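Local coordinates for cystathionine beta-lyases/cystathionine gamma-synthases (Corynebacterium glutamicum, PDB 5X5H), which probably joins O-succinyl-L-homoserine to L-cysteine to give L,L-cystathionine and succinate in methionine biosynthesis, with pyridoxal 5'-phosphate as cofactor, at residues A269-S274 with Q381-L386. Sequence-based numbering, arbitrary orientation.
Sequences AEFLDS and QALNNL
L383 reaches from the end of helix 372-384 to meet F271 and L272 in the last turn of helix 254-273, two helices packed on the mixed sheet of the C-terminal domain of this fold-type I PLP enzyme. The contact is small, with 96 Å² buried in all, and purely apolar across the segments. The backbones stay well apart, the CA atoms of L272 and L383 lying 9.2 Å from each other, so long side chains are needed to bridge the gap. One methyl of L383 does this work: CD1 lies 4.0 Å from CE2 of F271, set obliquely to the ring, and 4.3 Å from CD2 of L272. In L383, CG stands anti to the carbonyl carbon (chi1 -69°) and the extended chi2 of 172° carries CD1 outward to the other helix, while F271 extends its ring the other way, CG anti to the backbone N (chi1 174°), and the two side chains run alongside each other in opposite senses.

The tight part lies toward the sheet. There L272 also touches V308 and L383 touches F310, both on strand 305-310, and F320 of helix 313-323 also touches L383; branched leucines suit such a buried corner because they fill it without polar atoms. F271, partly exposed, also touches L376, V379 and E380 of helix 372-384.

Toward solvent the segments turn polar. E270, D273 and N384 are exposed, charged and amide groups that suit this side, and N384 OD1 accepts a hydrogen bond from R275. The short hydroxyl of S274 folds back on the preceding turn: F271 O accepts from S274 N at 3.0 Å and, in its carbonyl plane on a lone pair, from S274 OG at 2.7 Å.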
ATOM      1  N   ALA A 269     -15.996   9.424  32.061  1.00 13.22           N
ATOM      2  CA  ALA A 269     -15.354   9.857  33.299  1.00 13.69           C
ATOM      3  C   ALA A 269     -16.474  10.178  34.336  1.00 15.07           C
ATOM      4  O   ALA A 269     -16.311   9.836  35.511  1.00 14.81           O
ATOM      5  CB  ALA A 269     -14.517  11.057  33.060  1.00 15.03           C
ATOM      6  N   GLU A 270     -17.504  10.880  33.925  1.00 13.00           N
ATOM      7  CA  GLU A 270     -18.608  11.255  34.865  1.00 15.27           C
ATOM      8  C   GLU A 270     -19.203   9.965  35.309  1.00 16.59           C
ATOM      9  O   GLU A 270     -19.469   9.781  36.562  1.00 15.70           O
ATOM     10  CB  GLU A 270     -19.631  12.121  34.094  1.00 18.71           C
ATOM     11  CG  GLU A 270     -20.936  12.438  34.794  1.00 28.19           C
ATOM     12  CD  GLU A 270     -21.820  13.304  33.874  1.00 31.19           C
ATOM     13  OE1 GLU A 270     -22.437  12.738  32.927  1.00 29.99           O
ATOM     14  OE2 GLU A 270     -21.792  14.557  34.044  1.00 30.92           O
ATOM     15  N   PHE A 271     -19.491   8.977  34.480  1.00 14.50           N
ATOM     16  CA  PHE A 271     -20.129   7.735  34.930  1.00 14.74           C
ATOM     17  C   PHE A 271     -19.192   7.015  35.922  1.00 16.29           C
ATOM     18  O   PHE A 271     -19.634   6.542  36.994  1.00 14.99           O
ATOM     19  CB  PHE A 271     -20.399   6.795  33.743  1.00 15.08           C
ATOM     20  CG  PHE A 271     -20.890   5.496  34.147  1.00 15.40           C
ATOM     21  CD1 PHE A 271     -22.161   5.403  34.686  1.00 19.67           C
ATOM     22  CD2 PHE A 271     -20.212   4.386  33.972  1.00 18.91           C
ATOM     23  CE1 PHE A 271     -22.647   4.155  35.112  1.00 22.51           C
ATOM     24  CE2 PHE A 271     -20.655   3.122  34.404  1.00 21.41           C
ATOM     25  CZ  PHE A 271     -21.911   3.019  34.973  1.00 20.90           C
ATOM     26  N   LEU A 272     -17.906   6.907  35.687  1.00 12.92           N
ATOM     27  CA  LEU A 272     -16.971   6.229  36.562  1.00 13.96           C
ATOM     28  C   LEU A 272     -16.936   6.907  37.890  1.00 14.62           C
ATOM     29  O   LEU A 272     -16.802   6.191  38.917  1.00 15.35           O
ATOM     30  CB  LEU A 272     -15.539   6.094  35.951  1.00 14.55           C
ATOM     31  CG  LEU A 272     -15.430   5.185  34.768  1.00 15.95           C
ATOM     32  CD1 LEU A 272     -14.164   5.587  33.976  1.00 18.90           C
ATOM     33  CD2 LEU A 272     -15.441   3.705  35.175  1.00 17.04           C
ATOM     34  N   ASP A 273     -17.040   8.210  37.912  1.00 14.78           N
ATOM     35  CA  ASP A 273     -16.950   9.012  39.165  1.00 15.99           C
ATOM     36  C   ASP A 273     -18.170   8.765  40.039  1.00 16.99           C
ATOM     37  O   ASP A 273     -18.087   9.109  41.238  1.00 18.28           O
ATOM     38  CB  ASP A 273     -16.745  10.481  38.924  1.00 18.20           C
ATOM     39  CG  ASP A 273     -15.635  11.057  39.802  1.00 18.07           C
ATOM     40  OD1 ASP A 273     -14.853  10.309  40.434  1.00 22.17           O
ATOM     41  OD2 ASP A 273     -15.485  12.267  39.790  1.00 21.51           O
ATOM     42  N   SER A 274     -19.181   8.097  39.533  1.00 15.24           N
ATOM     43  CA  SER A 274     -20.401   7.814  40.356  1.00 16.64           C
ATOM     44  C   SER A 274     -20.360   6.432  40.906  1.00 18.13           C
ATOM     45  O   SER A 274     -21.332   6.004  41.628  1.00 21.01           O
ATOM     46  CB  SER A 274     -21.622   7.976  39.454  1.00 18.35           C
ATOM     47  OG  SER A 274     -21.764   6.823  38.558  1.00 21.62           O
ATOM     48  N   GLN A 381     -21.425  -3.012  32.486  1.00 17.86           N
ATOM     49  CA  GLN A 381     -21.419  -4.460  32.624  1.00 17.25           C
ATOM     50  C   GLN A 381     -20.098  -4.984  33.148  1.00 21.59           C
ATOM     51  O   GLN A 381     -20.035  -5.906  34.008  1.00 23.08           O
ATOM     52  CB  GLN A 381     -21.935  -5.175  31.378  1.00 19.50           C
ATOM     53  CG  GLN A 381     -20.932  -5.112  30.187  1.00 17.67           C
ATOM     54  CD  GLN A 381     -19.862  -6.113  30.241  1.00 21.71           C
ATOM     55  OE1 GLN A 381     -20.042  -7.200  30.834  1.00 24.37           O
ATOM     56  NE2 GLN A 381     -18.688  -5.834  29.628  1.00 20.63           N
ATOM     57  N   ALA A 382     -18.991  -4.344  32.773  1.00 18.41           N
ATOM     58  CA  ALA A 382     -17.709  -4.793  33.249  1.00 17.98           C
ATOM     59  C   ALA A 382     -17.551  -4.500  34.724  1.00 17.52           C
ATOM     60  O   ALA A 382     -17.049  -5.369  35.490  1.00 19.53           O
ATOM     61  CB  ALA A 382     -16.581  -4.121  32.473  1.00 18.24           C
ATOM     62  N   LEU A 383     -18.030  -3.361  35.216  1.00 18.17           N
ATOM     63  CA  LEU A 383     -17.982  -2.957  36.607  1.00 19.63           C
ATOM     64  C   LEU A 383     -18.865  -3.993  37.347  1.00 24.73           C
ATOM     65  O   LEU A 383     -18.500  -4.364  38.443  1.00 25.16           O
ATOM     66  CB  LEU A 383     -18.461  -1.582  36.916  1.00 18.58           C
ATOM     67  CG  LEU A 383     -17.547  -0.456  36.392  1.00 20.42           C
ATOM     68  CD1 LEU A 383     -18.281   0.852  36.605  1.00 20.45           C
ATOM     69  CD2 LEU A 383     -16.184  -0.447  37.013  1.00 19.75           C
ATOM     70  N   ASN A 384     -20.008  -4.359  36.782  1.00 20.37           N
ATOM     71  CA  ASN A 384     -20.913  -5.318  37.482  1.00 24.57           C
ATOM     72  C   ASN A 384     -20.330  -6.714  37.562  1.00 26.93           C
ATOM     73  O   ASN A 384     -20.696  -7.439  38.534  1.00 32.31           O
ATOM     74  CB  ASN A 384     -22.309  -5.295  36.891  1.00 23.37           C
ATOM     75  CG  ASN A 384     -23.097  -4.011  37.183  1.00 21.90           C
ATOM     76  OD1 ASN A 384     -22.768  -3.225  38.063  1.00 26.57           O
ATOM     77  ND2 ASN A 384     -24.062  -3.700  36.354  1.00 24.10           N
ATOM     78  N   ASN A 385     -19.379  -7.072  36.715  1.00 25.26           N
ATOM     79  CA  ASN A 385     -18.628  -8.357  36.697  1.00 25.58           C
ATOM     80  C   ASN A 385     -17.582  -8.448  37.792  1.00 29.98           C
ATOM     81  O   ASN A 385     -16.913  -9.507  37.953  1.00 32.31           O
ATOM     82  CB  ASN A 385     -17.977  -8.700  35.346  1.00 28.92           C
ATOM     83  CG  ASN A 385     -17.843 -10.219  35.084  1.00 35.20           C
ATOM     84  OD1 ASN A 385     -18.689 -11.008  35.492  1.00 41.93           O
ATOM     85  ND2 ASN A 385     -16.785 -10.617  34.382  1.00 31.69           N
ATOM     86  N   LEU A 386     -17.433  -7.401  38.592  1.00 27.35           N
ATOM     87  CA  LEU A 386     -16.422  -7.404  39.630  1.00 30.62           C
ATOM     88  C   LEU A 386     -17.014  -7.989  40.956  1.00 35.30           C
ATOM     89  O   LEU A 386     -16.254  -8.356  41.849  1.00 41.21           O
ATOM     90  CB  LEU A 386     -15.864  -5.984  39.897  1.00 30.80           C
ATOM     91  CG  LEU A 386     -15.120  -5.215  38.741  1.00 32.83           C
ATOM     92  CD1 LEU A 386     -14.442  -3.921  39.127  1.00 33.11           C
ATOM     93  CD2 LEU A 386     -14.085  -6.034  38.036  1.00 35.61           C
TER